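Long-range contact in pesticidal crystal protein Cry2Aa (Bacillus thuringiensis serovar kurstaki, PDB 1I5P), which kills dipteran and lepidopteran larvae by binding to their midgut epithelial cells and promoting colloid-osmotic lysis: residues Leu547-Val559 against Val565-Asn577. Sequence-based numbering, arbitrary orientation.
Sequences LRVSSIGNSTIRV and VYTVSNVNTTTNN
Strand 555-559 pairs antiparallel with 565-569, the axes 169° apart, and backbone bonds in both directions join Ile557 to Val568 and Val559 to Tyr566. Beyond the corner at Asn570, Val571 N still reaches Ser555 O (2.9 Å). The branched side chains of Ile557, Val559, Thr567 and Val568 suit the extended strand backbone. Val571 turns its two methyls to different neighbours: CG2 meets Ile557 CD1 at 3.8 Å, while CG1 meets Val549 CG2 at 3.9 Å, the two valine side chains crossing at about a right angle. On the face that carries Arg558 and Thr567, both exposed, the arginine chain lies alongside Thr567, whose CG2 sits over one face of the guanidinium.

Past the hairpin strands polar groups take over. Thr573 OG1, placed between its own backbone N and carbonyl carbon (chi1 66°), accepts a nearly straight bond from Ser551 N (2.7 Å, 170°) and is also bonded to Arg586 O; Thr573 N returns a bond to Ser551 O. Asn572 OD1 takes Thr574 N in its carbonyl plane, forming an Asx turn, while ND2 makes a weak bond to Asn554 OD1, the two amides almost perpendicular. Gly553 has a positive phi that would press a CB against the preceding carbonyl. Its O accepts Ser551 OG (2.7 Å) from above the carbonyl plane.

Within this C-terminal jelly-roll domain, backbone bonding thus joins the hairpin strands, Val571 packs them against strand 541-550 of another sheet, and hydroxyls and amides satisfy backbone groups where the chain leaves the ladder.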
loop_
_atom_site.group_PDB
_atom_site.type_symbol
_atom_site.label_atom_id
_atom_site.label_comp_id
_atom_site.label_asym_id
_atom_site.label_seq_id
_atom_site.Cartn_x
_atom_site.Cartn_y
_atom_site.Cartn_z
ATOM N N LEU A 547 18.013 -2.154 -8.091
ATOM C CA LEU A 547 17.209 -3.210 -7.503
ATOM C C LEU A 547 17.346 -3.094 -6.001
ATOM O O LEU A 547 18.455 -3.148 -5.467
ATOM C CB LEU A 547 17.675 -4.598 -7.962
ATOM C CG LEU A 547 17.493 -4.930 -9.450
ATOM C CD1 LEU A 547 17.822 -6.393 -9.684
ATOM C CD2 LEU A 547 16.063 -4.643 -9.886
ATOM N N ARG A 548 16.219 -2.883 -5.329
ATOM C CA ARG A 548 16.217 -2.801 -3.879
ATOM C C ARG A 548 16.074 -4.245 -3.428
ATOM O O ARG A 548 15.081 -4.906 -3.733
ATOM C CB ARG A 548 15.045 -1.955 -3.364
ATOM C CG ARG A 548 14.915 -1.966 -1.844
ATOM C CD ARG A 548 14.109 -0.784 -1.313
ATOM N NE ARG A 548 14.819 0.484 -1.468
ATOM C CZ ARG A 548 14.407 1.645 -0.966
ATOM N NH1 ARG A 548 13.281 1.710 -0.269
ATOM N NH2 ARG A 548 15.123 2.746 -1.159
ATOM N N VAL A 549 17.078 -4.741 -2.717
ATOM C CA VAL A 549 17.055 -6.123 -2.273
ATOM C C VAL A 549 17.627 -6.302 -0.883
ATOM O O VAL A 549 18.304 -5.420 -0.346
ATOM C CB VAL A 549 17.876 -7.029 -3.226
ATOM C CG1 VAL A 549 17.588 -6.669 -4.678
ATOM C CG2 VAL A 549 19.369 -6.882 -2.925
ATOM N N SER A 550 17.356 -7.470 -0.314
ATOM C CA SER A 550 17.871 -7.825 0.998
ATOM C C SER A 550 18.465 -9.219 0.851
ATOM O O SER A 550 17.828 -10.115 0.299
ATOM C CB SER A 550 16.756 -7.844 2.044
ATOM O OG SER A 550 17.274 -8.224 3.310
ATOM N N SER A 551 19.686 -9.395 1.336
ATOM C CA SER A 551 20.349 -10.686 1.238
ATOM C C SER A 551 21.213 -10.919 2.472
ATOM O O SER A 551 22.352 -10.456 2.540
ATOM C CB SER A 551 21.211 -10.730 -0.030
ATOM O OG SER A 551 21.812 -12.002 -0.204
ATOM N N ILE A 552 20.658 -11.621 3.454
ATOM C CA ILE A 552 21.403 -11.914 4.669
ATOM C C ILE A 552 22.248 -13.139 4.356
ATOM O O ILE A 552 22.002 -14.238 4.848
ATOM C CB ILE A 552 20.468 -12.207 5.849
ATOM C CG1 ILE A 552 19.322 -11.192 5.866
ATOM C CG2 ILE A 552 21.254 -12.146 7.153
ATOM C CD1 ILE A 552 19.779 -9.743 5.904
ATOM N N GLY A 553 23.239 -12.916 3.505
ATOM C CA GLY A 553 24.133 -13.964 3.059
ATOM C C GLY A 553 24.537 -13.553 1.660
ATOM O O GLY A 553 24.118 -12.493 1.190
ATOM N N ASN A 554 25.344 -14.365 0.987
ATOM C CA ASN A 554 25.768 -14.026 -0.364
ATOM C C ASN A 554 24.812 -14.529 -1.429
ATOM O O ASN A 554 24.219 -15.601 -1.306
ATOM C CB ASN A 554 27.162 -14.572 -0.652
ATOM C CG ASN A 554 28.250 -13.764 0.007
ATOM O OD1 ASN A 554 28.270 -12.538 -0.080
ATOM N ND2 ASN A 554 29.175 -14.452 0.667
ATOM N N SER A 555 24.677 -13.727 -2.475
ATOM C CA SER A 555 23.810 -14.052 -3.589
ATOM C C SER A 555 24.361 -13.392 -4.846
ATOM O O SER A 555 25.180 -12.474 -4.768
ATOM C CB SER A 555 22.385 -13.567 -3.308
ATOM O OG SER A 555 22.370 -12.193 -2.958
ATOM N N THR A 556 23.923 -13.871 -6.003
ATOM C CA THR A 556 24.377 -13.316 -7.268
ATOM C C THR A 556 23.171 -12.931 -8.110
ATOM O O THR A 556 22.250 -13.729 -8.299
ATOM C CB THR A 556 25.230 -14.330 -8.052
ATOM O OG1 THR A 556 26.361 -14.711 -7.259
ATOM C CG2 THR A 556 25.720 -13.718 -9.364
ATOM N N ILE A 557 23.181 -11.704 -8.616
ATOM C CA ILE A 557 22.083 -11.217 -9.433
ATOM C C ILE A 557 22.476 -11.120 -10.902
ATOM O O ILE A 557 23.505 -10.539 -11.244
ATOM C CB ILE A 557 21.612 -9.823 -8.965
ATOM C CG1 ILE A 557 21.262 -9.851 -7.478
ATOM C CG2 ILE A 557 20.385 -9.397 -9.759
ATOM C CD1 ILE A 557 20.903 -8.494 -6.913
ATOM N N ARG A 558 21.652 -11.703 -11.765
ATOM C CA ARG A 558 21.883 -11.663 -13.203
ATOM C C ARG A 558 20.660 -11.045 -13.867
ATOM O O ARG A 558 19.578 -11.639 -13.892
ATOM C CB ARG A 558 22.132 -13.068 -13.757
ATOM C CG ARG A 558 23.510 -13.634 -13.411
ATOM C CD ARG A 558 23.693 -15.038 -13.972
ATOM N NE ARG A 558 25.070 -15.512 -13.837
ATOM C CZ ARG A 558 25.645 -15.860 -12.690
ATOM N NH1 ARG A 558 24.964 -15.796 -11.552
ATOM N NH2 ARG A 558 26.905 -16.274 -12.682
ATOM N N VAL A 559 20.838 -9.840 -14.389
ATOM C CA VAL A 559 19.754 -9.125 -15.040
ATOM C C VAL A 559 19.937 -9.136 -16.549
ATOM O O VAL A 559 20.998 -8.787 -17.061
ATOM C CB VAL A 559 19.686 -7.662 -14.551
ATOM C CG1 VAL A 559 18.543 -6.935 -15.239
ATOM C CG2 VAL A 559 19.509 -7.630 -13.042
ATOM N N VAL A 565 23.404 -8.513 -20.445
ATOM C CA VAL A 565 23.374 -9.310 -19.227
ATOM C C VAL A 565 24.255 -8.667 -18.166
ATOM O O VAL A 565 25.473 -8.605 -18.319
ATOM C CB VAL A 565 23.887 -10.742 -19.472
ATOM C CG1 VAL A 565 23.701 -11.582 -18.216
ATOM C CG2 VAL A 565 23.151 -11.363 -20.646
ATOM N N TYR A 566 23.639 -8.178 -17.096
ATOM C CA TYR A 566 24.396 -7.558 -16.018
ATOM C C TYR A 566 24.499 -8.536 -14.858
ATOM O O TYR A 566 23.499 -9.112 -14.429
ATOM C CB TYR A 566 23.718 -6.274 -15.539
ATOM C CG TYR A 566 23.491 -5.243 -16.619
ATOM C CD1 TYR A 566 22.380 -5.316 -17.457
ATOM C CD2 TYR A 566 24.381 -4.187 -16.796
ATOM C CE1 TYR A 566 22.156 -4.357 -18.444
ATOM C CE2 TYR A 566 24.170 -3.223 -17.781
ATOM C CZ TYR A 566 23.056 -3.315 -18.597
ATOM O OH TYR A 566 22.852 -2.365 -19.567
ATOM N N THR A 567 25.712 -8.715 -14.350
ATOM C CA THR A 567 25.935 -9.628 -13.241
ATOM C C THR A 567 26.509 -8.908 -12.028
ATOM O O THR A 567 27.547 -8.255 -12.113
ATOM C CB THR A 567 26.897 -10.761 -13.647
ATOM O OG1 THR A 567 26.390 -11.422 -14.810
ATOM C CG2 THR A 567 27.039 -11.773 -12.521
ATOM N N VAL A 568 25.816 -9.017 -10.901
ATOM C CA VAL A 568 26.278 -8.395 -9.668
ATOM C C VAL A 568 26.526 -9.511 -8.668
ATOM O O VAL A 568 25.588 -10.142 -8.179
ATOM C CB VAL A 568 25.237 -7.420 -9.092
ATOM C CG1 VAL A 568 25.794 -6.749 -7.848
ATOM C CG2 VAL A 568 24.873 -6.380 -10.140
ATOM N N SER A 569 27.801 -9.752 -8.378
ATOM C CA SER A 569 28.192 -10.812 -7.457
ATOM C C SER A 569 28.421 -10.328 -6.037
ATOM O O SER A 569 28.601 -9.140 -5.788
ATOM C CB SER A 569 29.468 -11.491 -7.958
ATOM O OG SER A 569 29.304 -11.962 -9.281
ATOM N N ASN A 570 28.417 -11.274 -5.108
ATOM C CA ASN A 570 28.643 -10.977 -3.705
ATOM C C ASN A 570 27.640 -9.975 -3.157
ATOM O O ASN A 570 27.994 -9.080 -2.392
ATOM C CB ASN A 570 30.068 -10.455 -3.510
ATOM C CG ASN A 570 31.113 -11.428 -4.018
ATOM O OD1 ASN A 570 31.094 -12.611 -3.678
ATOM N ND2 ASN A 570 32.035 -10.932 -4.838
ATOM N N VAL A 571 26.386 -10.118 -3.564
ATOM C CA VAL A 571 25.349 -9.229 -3.071
ATOM C C VAL A 571 25.053 -9.701 -1.656
ATOM O O VAL A 571 24.613 -10.827 -1.448
ATOM C CB VAL A 571 24.071 -9.318 -3.927
ATOM C CG1 VAL A 571 22.959 -8.486 -3.299
ATOM C CG2 VAL A 571 24.363 -8.827 -5.338
ATOM N N ASN A 572 25.318 -8.842 -0.680
ATOM C CA ASN A 572 25.086 -9.195 0.712
ATOM C C ASN A 572 24.735 -7.937 1.478
ATOM O O ASN A 572 25.536 -7.005 1.543
ATOM C CB ASN A 572 26.344 -9.817 1.316
ATOM C CG ASN A 572 26.061 -10.574 2.590
ATOM O OD1 ASN A 572 25.313 -10.108 3.451
ATOM N ND2 ASN A 572 26.663 -11.752 2.722
ATOM N N THR A 573 23.545 -7.912 2.066
ATOM C CA THR A 573 23.098 -6.738 2.808
ATOM C C THR A 573 23.090 -6.972 4.312
ATOM O O THR A 573 22.395 -6.276 5.052
ATOM C CB THR A 573 21.683 -6.327 2.373
ATOM O OG1 THR A 573 20.755 -7.351 2.753
ATOM C CG2 THR A 573 21.625 -6.136 0.858
ATOM N N THR A 574 23.863 -7.958 4.761
ATOM C CA THR A 574 23.947 -8.276 6.183
ATOM C C THR A 574 24.340 -7.039 6.982
ATOM O O THR A 574 23.657 -6.669 7.940
ATOM C CB THR A 574 24.987 -9.379 6.453
ATOM O OG1 THR A 574 24.601 -10.581 5.774
ATOM C CG2 THR A 574 25.084 -9.656 7.940
ATOM N N THR A 575 25.437 -6.404 6.577
ATOM C CA THR A 575 25.921 -5.205 7.254
ATOM C C THR A 575 25.968 -4.001 6.310
ATOM O O THR A 575 25.913 -2.857 6.757
ATOM C CB THR A 575 27.322 -5.435 7.868
ATOM O OG1 THR A 575 28.204 -5.980 6.880
ATOM C CG2 THR A 575 27.230 -6.398 9.042
ATOM N N ASN A 576 26.078 -4.268 5.011
ATOM C CA ASN A 576 26.106 -3.214 4.001
ATOM C C ASN A 576 24.676 -2.962 3.532
ATOM O O ASN A 576 24.237 -3.498 2.511
ATOM C CB ASN A 576 26.979 -3.632 2.816
ATOM C CG ASN A 576 28.460 -3.518 3.114
ATOM O OD1 ASN A 576 29.261 -4.329 2.646
ATOM N ND2 ASN A 576 28.834 -2.500 3.882
ATOM N N ASN A 577 23.959 -2.146 4.300
ATOM C CA ASN A 577 22.572 -1.820 4.013
ATOM C C ASN A 577 22.290 -0.368 4.397
ATOM O O ASN A 577 23.166 0.331 4.904
ATOM C CB ASN A 577 21.659 -2.760 4.805
ATOM C CG ASN A 577 21.982 -2.768 6.291
ATOM O OD1 ASN A 577 21.921 -1.732 6.954
ATOM N ND2 ASN A 577 22.335 -3.939 6.819
#